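Local coordinates for hypothetical protein (PDB 2OD6) that is of unknown function but forms a dimer of ferredoxin-like subunits and holds a long-chain keto fatty acid, which suggests a role in binding lipid-like molecules, at residues N50-K55 with R60-Y65; A32-K37 with I77-D82; D26-T31 with L45-N50. One frame throughout, in Å; residues are numbered along the deposited sequence.

Overall arrangement
All three contacts lie in one ferredoxin-like subunit, in which helices pack over one face of an antiparallel sheet and 10-oxohexadecanoic acid lies between the layers. Interaction 1 joins hairpin strands 44-52 and 59-67, interaction 3 sets helix 18-40 on strand 44-52, and interaction 2 brings helix 18-40 near helix 70-85 above the ligand. Interactions 1 and 3 share N50, centres about 12 Å apart, and meet where T64 OG1 and S48 OG are hydrogen-bonded, 2.7 Å apart. Interactions 2 and 3, centres about 11 Å apart, are joined by W35, whose NE1 probably bonds V28 O (3.3 Å) and whose ring packs on F47. Interactions 1 and 2, centres about 21 Å apart, both touch the ligand.

Interaction 1 of 3, residues N50-K55 with R60-Y65; sequences NRVWNK and RVVMTY. With OHA (10-oxohexadecanoic acid), chain E.
V62 O takes two bonds from N50: a weak one from the backbone N and a straighter one from the side chain, ND2 to V62 O at 2.8 Å (159° at the hydrogen). This donor is tilted from the carbonyl plane, though the oxygen lies close to the N50 amide plane. ND2 also donates to S48 OG, so the buried amide nitrogen has two acceptors. V62 N returns a bond to N50 O at 2.8 Å, and V52 N reaches R60 O almost straight, 3.0 Å at 174°. These pairs zip the antiparallel hairpin of strands 44-52 and 59-67, whose first strand also pairs with the second subunit. Past V52 a water takes over, accepting from R51 NE at 3.0 Å and, weakly, from R60 N, and donating to V52 O. The K55 and R60 side chains cross at a slant, R60 NH1 meeting K55 CG at 3.7 Å; R60 NE salt-bridges D14 OD1, whereas K55 NZ bonds T101 O of the second subunit. Y65 OH donates to the ligand keto oxygen, O1, at 3.2 Å, while ligand C15 lies over one ring face; a phenylalanine here would probably leave that ketone without this donor.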
loop_
_atom_site.group_PDB
_atom_site.type_symbol
_atom_site.label_atom_id
_atom_site.label_comp_id
_atom_site.label_asym_id
_atom_site.label_seq_id
_atom_site.Cartn_x
_atom_site.Cartn_y
_atom_site.Cartn_z
ATOM N N ASN A 50 3.743 6.660 -4.821
ATOM C CA ASN A 50 2.343 6.939 -5.234
ATOM C C ASN A 50 1.954 8.218 -4.659
ATOM O O ASN A 50 2.155 8.345 -3.479
ATOM C CB ASN A 50 1.427 5.820 -4.704
ATOM C CG ASN A 50 1.862 4.438 -5.149
ATOM O OD1 ASN A 50 1.464 3.986 -6.220
ATOM N ND2 ASN A 50 2.686 3.721 -4.294
ATOM N N ARG A 51 1.457 9.167 -5.460
ATOM C CA ARG A 51 1.123 10.504 -4.948
ATOM C C ARG A 51 -0.325 10.419 -4.496
ATOM O O ARG A 51 -1.180 10.032 -5.297
ATOM C CB ARG A 51 1.195 11.501 -6.116
ATOM C CG ARG A 51 0.551 12.840 -5.880
ATOM C CD ARG A 51 1.332 13.484 -4.959
ATOM N NE ARG A 51 0.789 14.807 -4.658
ATOM C CZ ARG A 51 0.664 15.813 -5.518
ATOM N NH1 ARG A 51 1.146 15.771 -6.740
ATOM N NH2 ARG A 51 0.162 16.937 -5.053
ATOM N N VAL A 52 -0.609 10.856 -3.268
ATOM C CA VAL A 52 -1.964 10.756 -2.714
ATOM C C VAL A 52 -2.696 12.044 -3.116
ATOM O O VAL A 52 -2.244 13.147 -2.775
ATOM C CB VAL A 52 -1.979 10.566 -1.181
ATOM C CG1 VAL A 52 -3.496 10.614 -0.640
ATOM C CG2 VAL A 52 -1.251 9.208 -0.741
ATOM N N TRP A 53 -3.799 11.907 -3.854
ATOM C CA TRP A 53 -4.522 13.098 -4.348
ATOM C C TRP A 53 -5.891 13.403 -3.679
ATOM O O TRP A 53 -6.439 14.502 -3.882
ATOM C CB TRP A 53 -4.630 13.088 -5.864
ATOM C CG TRP A 53 -5.223 11.787 -6.489
ATOM C CD1 TRP A 53 -4.559 10.784 -7.011
ATOM C CD2 TRP A 53 -6.632 11.421 -6.539
ATOM N NE1 TRP A 53 -5.425 9.811 -7.442
ATOM C CE2 TRP A 53 -6.707 10.186 -7.178
ATOM C CE3 TRP A 53 -7.826 12.061 -6.162
ATOM C CZ2 TRP A 53 -7.926 9.540 -7.427
ATOM C CZ3 TRP A 53 -9.022 11.414 -6.388
ATOM C CH2 TRP A 53 -9.065 10.175 -7.032
ATOM N N ASN A 54 -6.367 12.509 -2.810
ATOM C CA ASN A 54 -7.709 12.623 -2.194
ATOM C C ASN A 54 -7.748 13.065 -0.767
ATOM O O ASN A 54 -8.765 12.950 -0.128
ATOM C CB ASN A 54 -8.496 11.310 -2.358
ATOM C CG ASN A 54 -8.017 10.211 -1.416
ATOM O OD1 ASN A 54 -6.825 10.017 -1.248
ATOM N ND2 ASN A 54 -8.942 9.473 -0.841
ATOM N N LYS A 55 -6.664 13.630 -0.264
ATOM C CA LYS A 55 -6.591 14.087 1.131
ATOM C C LYS A 55 -6.484 15.563 1.195
ATOM O O LYS A 55 -6.069 16.149 2.231
ATOM C CB LYS A 55 -5.394 13.430 1.831
ATOM C CG LYS A 55 -5.513 11.978 1.916
ATOM C CD LYS A 55 -6.705 11.559 2.690
ATOM C CE LYS A 55 -6.774 10.027 2.691
ATOM N NZ LYS A 55 -8.017 9.507 3.311
ATOM N N ARG A 60 2.042 14.243 -0.226
ATOM C CA ARG A 60 2.175 12.985 0.418
ATOM C C ARG A 60 2.318 11.888 -0.624
ATOM O O ARG A 60 1.631 11.883 -1.594
ATOM C CB ARG A 60 0.934 12.760 1.340
ATOM C CG ARG A 60 0.899 11.465 2.163
ATOM C CD ARG A 60 -0.416 11.325 3.025
ATOM N NE ARG A 60 -0.589 12.417 4.029
ATOM C CZ ARG A 60 -1.736 12.699 4.627
ATOM N NH1 ARG A 60 -2.803 11.981 4.440
ATOM N NH2 ARG A 60 -1.791 13.717 5.486
ATOM N N VAL A 61 3.261 11.024 -0.361
ATOM C CA VAL A 61 3.455 9.819 -1.212
ATOM C C VAL A 61 3.353 8.631 -0.343
ATOM O O VAL A 61 3.716 8.644 0.804
ATOM C CB VAL A 61 4.799 9.875 -1.950
ATOM C CG1 VAL A 61 4.795 11.116 -2.911
ATOM C CG2 VAL A 61 5.999 9.917 -0.995
ATOM N N VAL A 62 2.873 7.530 -0.917
ATOM C CA VAL A 62 3.008 6.254 -0.277
ATOM C C VAL A 62 3.989 5.422 -1.101
ATOM O O VAL A 62 3.823 5.246 -2.302
ATOM C CB VAL A 62 1.633 5.491 -0.148
ATOM C CG1 VAL A 62 1.821 4.046 0.413
ATOM C CG2 VAL A 62 0.695 6.292 0.752
HETATM N N MSE A 63 4.988 4.880 -0.407
HETATM C CA MSE A 63 5.985 4.010 -0.961
HETATM C C MSE A 63 5.721 2.542 -0.577
HETATM O O MSE A 63 5.513 2.211 0.612
HETATM C CB MSE A 63 7.334 4.512 -0.479
HETATM C CG MSE A 63 7.640 5.898 -1.050
HETATM SE SE MSE A 63 9.457 6.372 -0.515
HETATM C CE MSE A 63 9.203 6.729 1.308
ATOM N N THR A 64 5.687 1.644 -1.542
ATOM C CA THR A 64 5.414 0.305 -1.210
ATOM C C THR A 64 6.681 -0.505 -1.502
ATOM O O THR A 64 7.303 -0.316 -2.531
ATOM C CB THR A 64 4.207 -0.269 -2.005
ATOM O OG1 THR A 64 4.614 -0.436 -3.356
ATOM C CG2 THR A 64 2.993 0.666 -1.937
ATOM N N TYR A 65 7.057 -1.379 -0.564
ATOM C CA TYR A 65 8.157 -2.318 -0.721
ATOM C C TYR A 65 7.593 -3.729 -0.660
ATOM O O TYR A 65 7.065 -4.133 0.366
ATOM C CB TYR A 65 9.125 -2.117 0.426
ATOM C CG TYR A 65 9.712 -0.772 0.454
ATOM C CD1 TYR A 65 9.043 0.259 1.112
ATOM C CD2 TYR A 65 10.911 -0.484 -0.185
ATOM C CE1 TYR A 65 9.560 1.569 1.164
ATOM C CE2 TYR A 65 11.451 0.850 -0.132
ATOM C CZ TYR A 65 10.755 1.833 0.537
ATOM O OH TYR A 65 11.261 3.081 0.572
HETATM O O2 OHA E . 10.243 -2.199 4.493
HETATM C C16 OHA E . 10.498 -1.122 5.026
HETATM O O3 OHA E . 9.977 -0.949 6.220
HETATM C C15 OHA E . 11.388 -0.057 4.403
HETATM C C14 OHA E . 11.140 1.338 5.008
HETATM C C13 OHA E . 12.178 2.424 4.631
HETATM C C12 OHA E . 11.579 3.706 4.015
HETATM C C11 OHA E . 12.491 4.961 4.098
HETATM C C10 OHA E . 12.617 5.796 2.807
HETATM C C9 OHA E . 13.642 5.161 1.840
HETATM C C8 OHA E . 13.583 5.616 0.363
HETATM C C7 OHA E . 14.472 4.729 -0.519
HETATM O O1 OHA E . 14.039 3.683 -0.998
HETATM C C6 OHA E . 15.913 5.060 -0.838
HETATM C C5 OHA E . 16.358 6.431 -0.330
HETATM C C4 OHA E . 17.795 6.730 -0.793
HETATM C C3 OHA E . 18.312 8.150 -0.491
HETATM C C2 OHA E . 17.443 9.305 -1.009
HETATM C C1 OHA E . 16.924 10.146 0.150
HETATM O O HOH W 1 -0.327 14.962 -1.867
#

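Interaction 2 of 3, residues A32-K37 with I77-D82; sequences APVWVK and IAYLED. With OHA (10-oxohexadecanoic acid), chain E.
Y79 and W35 meet because of how each leaves its helix. Y79 has CG anti to its own N (chi1 163°), which carries the phenol across to helix 18-40, where OH lies 3.7 Å from W35 CA and 4.0 Å from W35 CB. W35 takes the less usual setting for a helix, CG between N and the carbonyl carbon (chi1 61°), and this folds the indole back along its own helix. One indole face is packed against A32 CA and V36 CG2, and the opposite face is turned to the ligand. Just before W35 the helix is kinked: P33 has no N-H to give, and V34 N makes no bond to the preceding turn either, while V36 N still bonds A32 O. V34 CG1 adds a looser contact to the phenol oxygen. The approach is otherwise slight: it buries 102 Å² in all, and no hydrogen bond links the segments. In the ferredoxin-like fold the two long helices lie on the same side of the sheet, and here 10-oxohexadecanoic acid runs beneath their meeting point. Its keto oxygen, O1, sits 3.7 Å above the indole plane, offset toward the rim, and its C6 comes within 3.8 Å of W35 CD1. Helix 70-85 lines the carboxyl half of the chain: L80 CD1 lies 3.9 Å from ligand C13, and I77 CD1 approaches the carboxyl carbon, C16, at 3.5 Å. The indole is also held from within helix 18-40, where W35 NE1 donates to V28 O, and from the sheet, where F47 meets it edge-to-face. M39, from the same helix as W35, packs against both Y79 and L80.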
loop_
_atom_site.group_PDB
_atom_site.type_symbol
_atom_site.label_atom_id
_atom_site.label_comp_id
_atom_site.label_asym_id
_atom_site.label_seq_id
_atom_site.Cartn_x
_atom_site.Cartn_y
_atom_site.Cartn_z
ATOM N N ALA A 32 18.072 5.643 -7.516
ATOM C CA ALA A 32 17.528 4.301 -7.754
ATOM C C ALA A 32 18.534 3.310 -8.355
ATOM O O ALA A 32 18.498 2.127 -8.039
ATOM C CB ALA A 32 16.293 4.408 -8.637
ATOM N N PRO A 33 19.415 3.775 -9.248
ATOM C CA PRO A 33 20.428 2.859 -9.775
ATOM C C PRO A 33 21.305 2.170 -8.720
ATOM O O PRO A 33 21.798 1.066 -8.975
ATOM C CB PRO A 33 21.284 3.755 -10.688
ATOM C CG PRO A 33 20.342 4.822 -11.127
ATOM C CD PRO A 33 19.480 5.088 -9.907
ATOM N N VAL A 34 21.510 2.820 -7.578
ATOM C CA VAL A 34 22.206 2.233 -6.453
ATOM C C VAL A 34 21.250 1.336 -5.656
ATOM O O VAL A 34 21.444 0.126 -5.599
ATOM C CB VAL A 34 22.841 3.335 -5.553
ATOM C CG1 VAL A 34 23.543 2.717 -4.324
ATOM C CG2 VAL A 34 23.853 4.172 -6.368
ATOM N N TRP A 35 20.204 1.912 -5.064
ATOM C CA TRP A 35 19.459 1.197 -4.037
ATOM C C TRP A 35 18.561 0.090 -4.569
ATOM O O TRP A 35 18.395 -0.928 -3.896
ATOM C CB TRP A 35 18.710 2.142 -3.092
ATOM C CG TRP A 35 17.678 3.017 -3.701
ATOM C CD1 TRP A 35 17.831 4.326 -4.057
ATOM C CD2 TRP A 35 16.318 2.677 -3.990
ATOM N NE1 TRP A 35 16.674 4.809 -4.587
ATOM C CE2 TRP A 35 15.720 3.825 -4.554
ATOM C CE3 TRP A 35 15.546 1.515 -3.829
ATOM C CZ2 TRP A 35 14.382 3.849 -4.966
ATOM C CZ3 TRP A 35 14.206 1.528 -4.252
ATOM C CH2 TRP A 35 13.640 2.691 -4.817
ATOM N N VAL A 36 18.027 0.235 -5.786
ATOM C CA VAL A 36 17.078 -0.763 -6.303
ATOM C C VAL A 36 17.801 -2.082 -6.519
ATOM O O VAL A 36 17.339 -3.141 -6.069
ATOM C CB VAL A 36 16.335 -0.326 -7.621
ATOM C CG1 VAL A 36 15.370 -1.410 -8.050
ATOM C CG2 VAL A 36 15.567 0.963 -7.441
ATOM N N LYS A 37 18.966 -2.004 -7.153
ATOM C CA LYS A 37 19.781 -3.167 -7.400
ATOM C C LYS A 37 20.085 -3.864 -6.075
ATOM O O LYS A 37 20.024 -5.088 -5.982
ATOM C CB LYS A 37 21.081 -2.722 -8.078
ATOM C CG LYS A 37 21.864 -3.787 -8.712
ATOM C CD LYS A 37 23.095 -3.223 -9.443
ATOM C CE LYS A 37 24.228 -2.820 -8.493
ATOM N NZ LYS A 37 24.106 -1.401 -8.017
ATOM N N ILE A 77 15.901 -4.260 5.497
ATOM C CA ILE A 77 16.037 -3.341 6.640
ATOM C C ILE A 77 17.481 -3.222 7.126
ATOM O O ILE A 77 17.955 -2.145 7.475
ATOM C CB ILE A 77 15.153 -3.821 7.830
ATOM C CG1 ILE A 77 13.677 -3.758 7.455
ATOM C CG2 ILE A 77 15.460 -3.043 9.097
ATOM C CD1 ILE A 77 13.295 -2.645 6.509
ATOM N N ALA A 78 18.176 -4.349 7.162
ATOM C CA ALA A 78 19.578 -4.379 7.517
ATOM C C ALA A 78 20.390 -3.523 6.556
ATOM O O ALA A 78 21.201 -2.701 6.972
ATOM C CB ALA A 78 20.082 -5.812 7.512
ATOM N N TYR A 79 20.160 -3.723 5.265
ATOM C CA TYR A 79 20.839 -2.972 4.223
ATOM C C TYR A 79 20.535 -1.489 4.368
ATOM O O TYR A 79 21.426 -0.665 4.253
ATOM C CB TYR A 79 20.405 -3.450 2.823
ATOM C CG TYR A 79 20.746 -2.474 1.738
ATOM C CD1 TYR A 79 22.062 -2.318 1.317
ATOM C CD2 TYR A 79 19.770 -1.679 1.151
ATOM C CE1 TYR A 79 22.394 -1.398 0.323
ATOM C CE2 TYR A 79 20.098 -0.727 0.144
ATOM C CZ TYR A 79 21.400 -0.606 -0.256
ATOM O OH TYR A 79 21.744 0.302 -1.234
ATOM N N LEU A 80 19.276 -1.139 4.590
ATOM C CA LEU A 80 18.928 0.272 4.631
ATOM C C LEU A 80 19.508 0.948 5.866
ATOM O O LEU A 80 20.066 2.026 5.748
ATOM C CB LEU A 80 17.425 0.498 4.513
ATOM C CG LEU A 80 16.718 0.239 3.162
ATOM C CD1 LEU A 80 15.203 0.378 3.351
ATOM C CD2 LEU A 80 17.186 1.169 2.048
ATOM N N GLU A 81 19.425 0.320 7.039
ATOM C CA GLU A 81 19.942 0.943 8.266
ATOM C C GLU A 81 21.460 1.103 8.171
ATOM O O GLU A 81 22.015 2.100 8.593
ATOM C CB GLU A 81 19.550 0.148 9.521
ATOM C CG GLU A 81 18.054 0.259 9.887
ATOM N N ASP A 82 22.112 0.115 7.576
ATOM C CA ASP A 82 23.546 0.172 7.287
ATOM C C ASP A 82 23.926 1.361 6.416
ATOM O O ASP A 82 24.840 2.114 6.737
ATOM C CB ASP A 82 23.930 -1.086 6.521
ATOM C CG ASP A 82 24.967 -1.871 7.213
ATOM O OD1 ASP A 82 26.149 -1.468 7.115
ATOM O OD2 ASP A 82 24.593 -2.890 7.847
HETATM O O2 OHA E . 10.243 -2.199 4.493
HETATM C C16 OHA E . 10.498 -1.122 5.026
HETATM O O3 OHA E . 9.977 -0.949 6.220
HETATM C C15 OHA E . 11.388 -0.057 4.403
HETATM C C14 OHA E . 11.140 1.338 5.008
HETATM C C13 OHA E . 12.178 2.424 4.631
HETATM C C12 OHA E . 11.579 3.706 4.015
HETATM C C11 OHA E . 12.491 4.961 4.098
HETATM C C10 OHA E . 12.617 5.796 2.807
HETATM C C9 OHA E . 13.642 5.161 1.840
HETATM C C8 OHA E . 13.583 5.616 0.363
HETATM C C7 OHA E . 14.472 4.729 -0.519
HETATM O O1 OHA E . 14.039 3.683 -0.998
HETATM C C6 OHA E . 15.913 5.060 -0.838
HETATM C C5 OHA E . 16.358 6.431 -0.330
HETATM C C4 OHA E . 17.795 6.730 -0.793
HETATM C C3 OHA E . 18.312 8.150 -0.491
HETATM C C2 OHA E . 17.443 9.305 -1.009
HETATM C C1 OHA E . 16.924 10.146 0.150
#

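Interaction 3 of 3, residues D26-T31 with L45-N50; sequences DAVEKT and LKFSMN
V28 and M49, a selenomethionine, reach toward each other tip to tip between helix and sheet, with V28 CG1 3.9 Å from M49 CE. M49 SE lies 4.2 Å from V28 CG1. V28 CG1 also touches the F47 ring obliquely, at its far atom CZ, 4.2 Å away, so a single methyl is set against two neighbouring side chains of one strand face. M49 meets it by running CG anti to the backbone N (chi1 177°) and then bending about its CG-SE bond (chi3 53°), which turns its terminal methyl to the helix. E29 CG makes a looser approach to M49 CE, at 4.4 Å. No hydrogen bond crosses between the segments, whose axes are 11.1 Å apart at closest, the short helix segment running roughly antiparallel (154°) to the strand segment.

A second shell lies around them. F47 meets the Y65 ring edge-to-face and touches M63. M49 packs on V61 of the adjacent strand. The helix turn is braced within itself: T31 OG1 and T31 N reach A27 O from opposite faces of its plane, OG1 at 2.9 Å, while K30 NZ bridges to D26 OD2 at 2.7 Å on the syn side of the carboxylate, one turn back. M108 of the second subunit packs on V28, E29 and M49, and strand 44-52 pairs with an antiparallel strand of that subunit. This is the helix-on-sheet packing of the ferredoxin-like alpha+beta fold, its sheet carried across the dimer, consistent with the dimeric alpha-beta barrel clan, with T31 and F47 bordering the fatty-acid pocket.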
loop_
_atom_site.group_PDB
_atom_site.type_symbol
_atom_site.label_atom_id
_atom_site.label_comp_id
_atom_site.label_asym_id
_atom_site.label_seq_id
_atom_site.Cartn_x
_atom_site.Cartn_y
_atom_site.Cartn_z
ATOM N N ASP A 26 12.537 13.343 -6.632
ATOM C CA ASP A 26 13.693 13.441 -7.508
ATOM C C ASP A 26 14.900 12.694 -6.911
ATOM O O ASP A 26 15.549 11.875 -7.605
ATOM C CB ASP A 26 13.981 14.916 -7.778
ATOM C CG ASP A 26 15.005 15.124 -8.913
ATOM O OD1 ASP A 26 14.845 14.516 -9.997
ATOM O OD2 ASP A 26 15.975 15.842 -8.664
ATOM N N ALA A 27 15.155 12.915 -5.614
ATOM C CA ALA A 27 16.238 12.212 -4.898
ATOM C C ALA A 27 16.067 10.712 -5.009
ATOM O O ALA A 27 17.014 9.962 -5.317
ATOM C CB ALA A 27 16.311 12.675 -3.428
ATOM N N VAL A 28 14.836 10.235 -4.812
ATOM C CA VAL A 28 14.576 8.814 -4.779
ATOM C C VAL A 28 14.760 8.269 -6.197
ATOM O O VAL A 28 15.333 7.173 -6.426
ATOM C CB VAL A 28 13.117 8.514 -4.215
ATOM C CG1 VAL A 28 12.697 7.041 -4.469
ATOM C CG2 VAL A 28 12.991 8.948 -2.723
ATOM N N GLU A 29 14.264 9.018 -7.178
ATOM C CA GLU A 29 14.423 8.607 -8.589
ATOM C C GLU A 29 15.900 8.605 -9.009
ATOM O O GLU A 29 16.385 7.681 -9.653
ATOM C CB GLU A 29 13.633 9.537 -9.499
ATOM C CG GLU A 29 12.123 9.358 -9.402
ATOM C CD GLU A 29 11.328 10.437 -10.155
ATOM O OE1 GLU A 29 11.856 11.569 -10.338
ATOM O OE2 GLU A 29 10.169 10.142 -10.548
ATOM N N LYS A 30 16.630 9.628 -8.615
ATOM C CA LYS A 30 18.009 9.767 -9.079
ATOM C C LYS A 30 18.951 8.714 -8.471
ATOM O O LYS A 30 19.904 8.317 -9.125
ATOM C CB LYS A 30 18.534 11.203 -8.860
ATOM C CG LYS A 30 17.936 12.187 -9.890
ATOM C CD LYS A 30 18.519 13.545 -9.798
ATOM C CE LYS A 30 17.933 14.494 -10.835
ATOM N NZ LYS A 30 18.147 15.902 -10.340
ATOM N N THR A 31 18.670 8.250 -7.254
ATOM C CA THR A 31 19.547 7.312 -6.544
ATOM C C THR A 31 19.140 5.850 -6.751
ATOM O O THR A 31 19.826 4.910 -6.300
ATOM C CB THR A 31 19.594 7.651 -5.049
ATOM O OG1 THR A 31 18.293 7.525 -4.469
ATOM C CG2 THR A 31 20.101 9.091 -4.851
ATOM N N LEU A 45 10.892 -7.549 -4.284
ATOM C CA LEU A 45 10.254 -7.940 -5.549
ATOM C C LEU A 45 9.864 -6.699 -6.382
ATOM O O LEU A 45 10.036 -6.691 -7.607
ATOM C CB LEU A 45 9.039 -8.852 -5.298
ATOM C CG LEU A 45 9.193 -10.296 -4.796
ATOM C CD1 LEU A 45 7.768 -10.837 -4.471
ATOM C CD2 LEU A 45 9.953 -11.233 -5.757
ATOM N N LYS A 46 9.396 -5.648 -5.711
ATOM C CA LYS A 46 8.877 -4.474 -6.376
ATOM C C LYS A 46 8.891 -3.306 -5.421
ATOM O O LYS A 46 8.684 -3.471 -4.188
ATOM C CB LYS A 46 7.444 -4.719 -6.890
ATOM C CG LYS A 46 6.860 -3.601 -7.732
ATOM C CD LYS A 46 5.408 -3.893 -8.153
ATOM C CE LYS A 46 4.599 -2.589 -8.363
ATOM N NZ LYS A 46 3.267 -2.915 -8.895
ATOM N N PHE A 47 9.154 -2.122 -5.991
ATOM C CA PHE A 47 8.980 -0.844 -5.284
ATOM C C PHE A 47 8.012 0.076 -6.068
ATOM O O PHE A 47 7.985 0.034 -7.291
ATOM C CB PHE A 47 10.316 -0.141 -5.147
ATOM C CG PHE A 47 10.208 1.275 -4.664
ATOM C CD1 PHE A 47 10.213 1.547 -3.324
ATOM C CD2 PHE A 47 10.139 2.351 -5.573
ATOM C CE1 PHE A 47 10.120 2.850 -2.866
ATOM C CE2 PHE A 47 10.048 3.665 -5.124
ATOM C CZ PHE A 47 10.060 3.911 -3.769
ATOM N N SER A 48 7.239 0.920 -5.359
ATOM C CA SER A 48 6.405 1.956 -6.034
ATOM C C SER A 48 6.305 3.144 -5.177
ATOM O O SER A 48 6.408 2.991 -3.980
ATOM C CB SER A 48 5.022 1.431 -6.473
ATOM O OG SER A 48 4.120 1.238 -5.398
HETATM N N MSE A 49 6.198 4.321 -5.805
HETATM C CA MSE A 49 5.930 5.588 -5.100
HETATM C C MSE A 49 4.626 6.126 -5.684
HETATM O O MSE A 49 4.442 6.128 -6.886
HETATM C CB MSE A 49 7.117 6.572 -5.214
HETATM C CG MSE A 49 6.936 7.911 -4.614
HETATM SE SE MSE A 49 8.777 8.504 -4.261
HETATM C CE MSE A 49 9.425 8.186 -6.155
ATOM N N ASN A 50 3.743 6.660 -4.821
ATOM C CA ASN A 50 2.343 6.939 -5.234
ATOM C C ASN A 50 1.954 8.218 -4.659
ATOM O O ASN A 50 2.155 8.345 -3.479
ATOM C CB ASN A 50 1.427 5.820 -4.704
ATOM C CG ASN A 50 1.862 4.438 -5.149
ATOM O OD1 ASN A 50 1.464 3.986 -6.220
ATOM N ND2 ASN A 50 2.686 3.721 -4.294
#